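Local atomic coordinates of 2-oxoadipate dioxygenase/decarboxylase, chloroplastic/amyloplastic (Oryza sativa, PDB entry 6W1K), a protein that catalyses the iron(II)-dependent decarboxylation and hydroxylation of 2-oxoadipate to D-2-hydroxyglutarate, a step of plant lysine catabolism. Residues 65-70 with 138-143; 195-200 with 267-272. One frame throughout, in Å; residues are numbered along the deposited sequence.

Contact 1 (65-70 with 138-143)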
loop_
_atom_site.group_PDB
_atom_site.type_symbol
_atom_site.label_atom_id
_atom_site.label_comp_id
_atom_site.label_asym_id
_atom_site.label_seq_id
_atom_site.Cartn_x
_atom_site.Cartn_y
_atom_site.Cartn_z
ATOM N N PHE A 65 1.984 -7.935 11.533
ATOM C CA PHE A 65 1.594 -9.133 12.274
ATOM C C PHE A 65 0.559 -8.772 13.335
ATOM O O PHE A 65 0.850 -7.992 14.252
ATOM C CB PHE A 65 2.805 -9.762 12.949
ATOM C CG PHE A 65 3.757 -10.445 12.005
ATOM C CD1 PHE A 65 3.355 -11.523 11.247
ATOM C CD2 PHE A 65 5.081 -10.036 11.936
ATOM C CE1 PHE A 65 4.262 -12.185 10.410
ATOM C CE2 PHE A 65 5.995 -10.683 11.105
ATOM C CZ PHE A 65 5.583 -11.744 10.331
ATOM N N GLY A 66 -0.637 -9.341 13.221
ATOM C CA GLY A 66 -1.705 -9.096 14.173
ATOM C C GLY A 66 -1.591 -9.872 15.471
ATOM O O GLY A 66 -2.393 -10.773 15.764
ATOM N N VAL A 67 -0.583 -9.531 16.263
ATOM C CA VAL A 67 -0.327 -10.207 17.523
ATOM C C VAL A 67 0.485 -9.272 18.414
ATOM O O VAL A 67 1.357 -8.539 17.940
ATOM C CB VAL A 67 0.383 -11.567 17.293
ATOM C CG1 VAL A 67 1.795 -11.395 16.739
ATOM C CG2 VAL A 67 0.422 -12.366 18.568
ATOM N N ASP A 68 0.159 -9.286 19.708
ATOM C CA ASP A 68 0.935 -8.583 20.747
ATOM C C ASP A 68 1.158 -7.117 20.402
ATOM O O ASP A 68 2.213 -6.542 20.672
ATOM C CB ASP A 68 2.281 -9.271 20.992
ATOM C CG ASP A 68 2.135 -10.696 21.537
ATOM O OD1 ASP A 68 3.109 -11.477 21.398
ATOM O OD2 ASP A 68 1.060 -11.038 22.095
ATOM N N GLY A 69 0.138 -6.493 19.832
ATOM C CA GLY A 69 0.215 -5.091 19.494
ATOM C C GLY A 69 1.050 -4.741 18.278
ATOM O O GLY A 69 1.279 -3.557 18.042
ATOM N N TYR A 70 1.535 -5.716 17.518
ATOM C CA TYR A 70 2.343 -5.451 16.321
ATOM C C TYR A 70 1.496 -5.204 15.074
ATOM O O TYR A 70 2.051 -5.006 13.980
ATOM C CB TYR A 70 3.335 -6.615 16.107
ATOM C CG TYR A 70 4.626 -6.373 16.882
ATOM C CD1 TYR A 70 4.701 -6.612 18.252
ATOM C CD2 TYR A 70 5.745 -5.805 16.259
ATOM C CE1 TYR A 70 5.850 -6.312 18.970
ATOM C CE2 TYR A 70 6.898 -5.497 16.978
ATOM C CZ TYR A 70 6.936 -5.735 18.318
ATOM O OH TYR A 70 8.092 -5.431 18.997
ATOM N N ASP A 138 4.492 -20.076 16.621
ATOM C CA ASP A 138 5.651 -20.058 17.504
ATOM C C ASP A 138 6.830 -19.347 16.850
ATOM O O ASP A 138 7.625 -18.699 17.535
ATOM C CB ASP A 138 6.079 -21.470 17.896
ATOM C CG ASP A 138 5.120 -22.133 18.866
ATOM O OD1 ASP A 138 4.222 -21.447 19.399
ATOM O OD2 ASP A 138 5.261 -23.357 19.083
ATOM N N ILE A 139 6.974 -19.481 15.534
ATOM C CA ILE A 139 8.044 -18.790 14.834
ATOM C C ILE A 139 7.817 -17.280 14.905
ATOM O O ILE A 139 8.716 -16.506 15.250
ATOM C CB ILE A 139 8.129 -19.275 13.374
ATOM C CG1 ILE A 139 8.735 -20.663 13.269
ATOM C CG2 ILE A 139 8.928 -18.253 12.532
ATOM C CD1 ILE A 139 8.457 -21.317 11.932
ATOM N N ILE A 140 6.589 -16.846 14.633
ATOM C CA ILE A 140 6.304 -15.419 14.680
ATOM C C ILE A 140 6.486 -14.895 16.092
ATOM O O ILE A 140 7.055 -13.813 16.301
ATOM C CB ILE A 140 4.885 -15.151 14.145
ATOM C CG1 ILE A 140 4.879 -15.388 12.642
ATOM C CG2 ILE A 140 4.427 -13.728 14.475
ATOM C CD1 ILE A 140 3.471 -15.601 12.043
ATOM N N GLN A 141 6.008 -15.648 17.083
ATOM C CA GLN A 141 6.159 -15.236 18.471
ATOM C C GLN A 141 7.627 -15.076 18.848
ATOM O O GLN A 141 7.973 -14.193 19.640
ATOM C CB GLN A 141 5.494 -16.241 19.400
ATOM C CG GLN A 141 5.257 -15.730 20.780
ATOM C CD GLN A 141 4.264 -14.563 20.822
ATOM O OE1 GLN A 141 3.265 -14.526 20.084
ATOM N NE2 GLN A 141 4.551 -13.590 21.688
ATOM N N LYS A 142 8.500 -15.951 18.331
ATOM C CA LYS A 142 9.926 -15.837 18.628
ATOM C C LYS A 142 10.462 -14.484 18.166
ATOM O O LYS A 142 11.205 -13.807 18.891
ATOM C CB LYS A 142 10.714 -16.973 17.958
ATOM C CG LYS A 142 12.245 -16.808 18.057
ATOM C CD LYS A 142 13.011 -17.998 17.473
ATOM C CE LYS A 142 12.854 -18.072 15.959
ATOM N NZ LYS A 142 13.836 -19.044 15.336
ATOM N N TYR A 143 10.137 -14.097 16.932
ATOM C CA TYR A 143 10.649 -12.825 16.437
ATOM C C TYR A 143 10.019 -11.654 17.169
ATOM O O TYR A 143 10.723 -10.695 17.528
ATOM C CB TYR A 143 10.431 -12.734 14.940
ATOM C CG TYR A 143 11.365 -13.654 14.232
ATOM C CD1 TYR A 143 12.699 -13.328 14.077
ATOM C CD2 TYR A 143 10.954 -14.876 13.794
ATOM C CE1 TYR A 143 13.579 -14.167 13.455
ATOM C CE2 TYR A 143 11.807 -15.698 13.155
ATOM C CZ TYR A 143 13.137 -15.356 12.989
ATOM O OH TYR A 143 14.046 -16.198 12.384
#
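Ile-140, on helix 134-147, meets segment 65-70 through apolar contacts that involve both branches of its side chain. Its CG2 methyl sits over one face of the Phe-65 ring as a CH-pi contact, 4.2 Å from the ring centroid and shifted toward the rim. The other branch reaches the ring by its end, with CD1 3.9 Å from Phe-65 CE1. The same CG2 also touches Val-67, whose CG1 lies 4.2 Å away. With CG anti to the carbonyl carbon (chi1 -72°), the Phe-65 ring is carried toward the helix; Ala-183 and Thr-186 of helix 181-189 also touch it, and Trp-165 meets it ring to ring. Val-67 opens a type I' beta turn that ends at Tyr-70, closed by the bond from Tyr-70 N to Val-67 O, and Asp-68 and Gly-69 occupy its two central positions with positive phi. The polar contact lies at this turn: Gln-141 NE2 donates to Asp-68 OD1 at 2.6 Å, the N-H pointing at the oxygen at 162°. Asp-68 OD1 lies near the Gln-141 amide plane, while the carboxylate is turned 73° from that plane. Arg-145, one helical turn on, forms a salt bridge with the same oxygen. Replacing Gln-141 by an alanine would probably leave Asp-68 OD1 without its amide donor, the salt bridge to Arg-145 apart, and take the OE1 neighbour from Val-67 CG2.

Contact 2 (195-200 with 267-272); sequences HTTIST and EFAERL. With NI (nickel (II) ion), chain E; OOG (2-oxoadipic acid), chain F.
Glu-267 and His-195 meet at the nickel ion that occupies the iron(II) site. Glu-267 OE1 binds the metal at 1.9 Å and His-195 NE2 at 2.2 Å, with ring and carboxylate planes 39° apart. His-59 completes the protein's ligands, a set of two histidines and one glutamate on sheet strands consistent with the vicinal-oxygen-chelate fold of the glyoxalase clan, and 2-oxoadipate chelates the metal through O3 and O5. The Glu-267 chain runs out extended, CG anti to the backbone N (chi1 179°), carrying the carboxylate past Thr-197 to the metal. Thr-197 lies alongside it and points the same way, CG2 3.4 Å from Glu-267 OE2, while Gln-241 donates a hydrogen bond to that second oxygen, which, with OE1 on the metal, probably restrains the carboxylate's rotation from both oxygens. The Glu-267 backbone is held too: its N donates to Thr-196 O and its O accepts from Ile-198 N, in a parallel ladder. At the far end Thr-200 N bonds to Ala-269 O. Its side chain crosses that of Phe-268 at about a right angle, Thr-200 CG2 lying 4.0 Å from Phe-268 CB, and its hydroxyl is hydrogen-bonded to Arg-208 O. Ala-269 sits on the Glu-267 side of the sheet, its CB 3.7 Å from Thr-197 CG2; on the opposite face Ile-198 CD1 touches the edge of the Phe-268 ring. Strand 195-199 lies between strands 57-65 and 258-271, and 258-271 pairs antiparallel with 239-243 on its other side; helix 210-219 packs against the face bearing Ile-198 and Phe-268.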
loop_
_atom_site.group_PDB
_atom_site.type_symbol
_atom_site.label_atom_id
_atom_site.label_comp_id
_atom_site.label_asym_id
_atom_site.label_seq_id
_atom_site.Cartn_x
_atom_site.Cartn_y
_atom_site.Cartn_z
ATOM N N HIS A 195 3.460 -0.803 -0.990
ATOM C CA HIS A 195 3.404 -0.165 -2.293
ATOM C C HIS A 195 2.851 1.244 -2.156
ATOM O O HIS A 195 2.192 1.600 -1.166
ATOM C CB HIS A 195 2.579 -0.977 -3.296
ATOM C CG HIS A 195 1.118 -1.076 -2.978
ATOM N ND1 HIS A 195 0.592 -2.066 -2.169
ATOM C CD2 HIS A 195 0.063 -0.343 -3.402
ATOM C CE1 HIS A 195 -0.716 -1.922 -2.096
ATOM N NE2 HIS A 195 -1.061 -0.868 -2.816
ATOM N N THR A 196 3.172 2.051 -3.145
ATOM C CA THR A 196 2.428 3.268 -3.414
ATOM C C THR A 196 1.583 2.997 -4.648
ATOM O O THR A 196 1.765 1.987 -5.339
ATOM C CB THR A 196 3.362 4.468 -3.613
ATOM O OG1 THR A 196 2.582 5.683 -3.557
ATOM C CG2 THR A 196 4.071 4.391 -4.946
ATOM N N THR A 197 0.681 3.928 -4.941
ATOM C CA THR A 197 -0.318 3.790 -6.001
ATOM C C THR A 197 -0.407 5.088 -6.769
ATOM O O THR A 197 -0.599 6.141 -6.162
ATOM C CB THR A 197 -1.688 3.488 -5.393
ATOM O OG1 THR A 197 -1.557 2.383 -4.497
ATOM C CG2 THR A 197 -2.718 3.158 -6.436
ATOM N N ILE A 198 -0.290 5.019 -8.085
ATOM C CA ILE A 198 -0.442 6.190 -8.924
ATOM C C ILE A 198 -1.920 6.358 -9.239
ATOM O O ILE A 198 -2.586 5.419 -9.693
ATOM C CB ILE A 198 0.382 6.061 -10.208
ATOM C CG1 ILE A 198 1.875 5.998 -9.897
ATOM C CG2 ILE A 198 0.073 7.209 -11.148
ATOM C CD1 ILE A 198 2.693 5.731 -11.163
ATOM N N SER A 199 -2.431 7.558 -8.996
ATOM C CA SER A 199 -3.795 7.909 -9.339
ATOM C C SER A 199 -3.849 8.255 -10.823
ATOM O O SER A 199 -3.562 9.389 -11.214
ATOM C CB SER A 199 -4.246 9.092 -8.482
ATOM O OG SER A 199 -5.535 9.468 -8.877
ATOM N N THR A 200 -4.245 7.295 -11.670
ATOM C CA THR A 200 -4.145 7.551 -13.110
ATOM C C THR A 200 -5.064 8.678 -13.561
ATOM O O THR A 200 -4.704 9.440 -14.463
ATOM C CB THR A 200 -4.421 6.291 -13.942
ATOM O OG1 THR A 200 -5.816 5.949 -13.945
ATOM C CG2 THR A 200 -3.583 5.140 -13.420
ATOM N N GLU A 267 1.265 0.088 -7.576
ATOM C CA GLU A 267 -0.097 -0.086 -8.054
ATOM C C GLU A 267 -0.527 1.164 -8.822
ATOM O O GLU A 267 0.069 2.246 -8.698
ATOM C CB GLU A 267 -1.028 -0.401 -6.870
ATOM C CG GLU A 267 -2.472 -0.592 -7.227
ATOM C CD GLU A 267 -3.389 -0.471 -6.013
ATOM O OE1 GLU A 267 -3.047 -1.038 -4.963
ATOM O OE2 GLU A 267 -4.451 0.196 -6.099
ATOM N N PHE A 268 -1.516 0.964 -9.700
ATOM C CA PHE A 268 -2.156 2.020 -10.483
ATOM C C PHE A 268 -3.666 1.886 -10.327
ATOM O O PHE A 268 -4.212 0.779 -10.411
ATOM C CB PHE A 268 -1.731 1.930 -11.949
ATOM C CG PHE A 268 -0.351 1.362 -12.130
ATOM C CD1 PHE A 268 0.776 2.101 -11.791
ATOM C CD2 PHE A 268 -0.185 0.084 -12.652
ATOM C CE1 PHE A 268 2.055 1.571 -11.969
ATOM C CE2 PHE A 268 1.077 -0.454 -12.832
ATOM C CZ PHE A 268 2.201 0.280 -12.482
ATOM N N ALA A 269 -4.333 2.998 -10.053
ATOM C CA ALA A 269 -5.748 2.944 -9.734
ATOM C C ALA A 269 -6.496 4.064 -10.425
ATOM O O ALA A 269 -6.023 5.206 -10.502
ATOM C CB ALA A 269 -5.981 3.008 -8.220
ATOM N N GLU A 270 -7.673 3.723 -10.932
ATOM C CA GLU A 270 -8.589 4.698 -11.511
ATOM C C GLU A 270 -9.877 4.667 -10.709
ATOM O O GLU A 270 -10.478 3.600 -10.539
ATOM C CB GLU A 270 -8.893 4.406 -12.987
ATOM C CG GLU A 270 -9.727 5.540 -13.658
ATOM C CD GLU A 270 -9.768 5.478 -15.192
ATOM O OE1 GLU A 270 -9.029 4.671 -15.778
ATOM O OE2 GLU A 270 -10.553 6.242 -15.810
ATOM N N ARG A 271 -10.288 5.818 -10.210
ATOM C CA ARG A 271 -11.563 5.977 -9.527
ATOM C C ARG A 271 -12.501 6.747 -10.445
ATOM O O ARG A 271 -12.244 7.917 -10.761
ATOM C CB ARG A 271 -11.382 6.698 -8.194
ATOM C CG ARG A 271 -10.345 6.019 -7.265
ATOM C CD ARG A 271 -10.147 6.764 -5.907
ATOM N NE ARG A 271 -9.320 5.921 -5.045
ATOM C CZ ARG A 271 -9.781 4.942 -4.272
ATOM N NH1 ARG A 271 -8.939 4.214 -3.566
ATOM N NH2 ARG A 271 -11.082 4.716 -4.183
ATOM N N LEU A 272 -13.590 6.106 -10.853
ATOM C CA LEU A 272 -14.528 6.738 -11.769
ATOM C C LEU A 272 -15.548 7.587 -11.015
ATOM O O LEU A 272 -15.779 7.407 -9.817
ATOM C CB LEU A 272 -15.259 5.692 -12.608
ATOM C CG LEU A 272 -14.396 4.912 -13.609
ATOM C CD1 LEU A 272 -15.332 4.111 -14.528
ATOM C CD2 LEU A 272 -13.488 5.813 -14.420
HETATM NI NI NI E . -3.213 -0.865 -3.074
HETATM C C2 OOG F . -2.349 -4.493 0.096
HETATM C C3 OOG F . -3.184 -5.012 -1.076
HETATM C C4 OOG F . -4.563 -4.344 -1.080
HETATM C C6 OOG F . -5.651 -2.436 -2.560
HETATM O O4 OOG F . -6.796 -2.943 -2.460
HETATM O O3 OOG F . -5.450 -1.513 -3.379
HETATM C C5 OOG F . -4.507 -2.943 -1.689
HETATM C C1 OOG F . -1.052 -5.295 0.277
HETATM O O1 OOG F . -0.459 -5.242 1.298
HETATM O O2 OOG F . -0.541 -6.095 -0.745
HETATM O O5 OOG F . -3.582 -2.239 -1.491
#

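From the N terminus, strand 57-65 brings His-59 to the metal and then runs into the loop of contact 1. That contact closes a span of 67 residues containing three strands and helix 72-81, and ties the loop to helix 134-147. Helices 154-160, 170-179 and 181-189 follow before strand 195-199 opens contact 2, which closes 66 residues more by pairing with the end of strand 258-271. The two closures are in series, neither nested nor crossing, with centres 31 Å apart on opposite sides of the chain's centre. Strand 57-65 relates them: it leads into contact 1 and pairs antiparallel with strand 195-199 of contact 2.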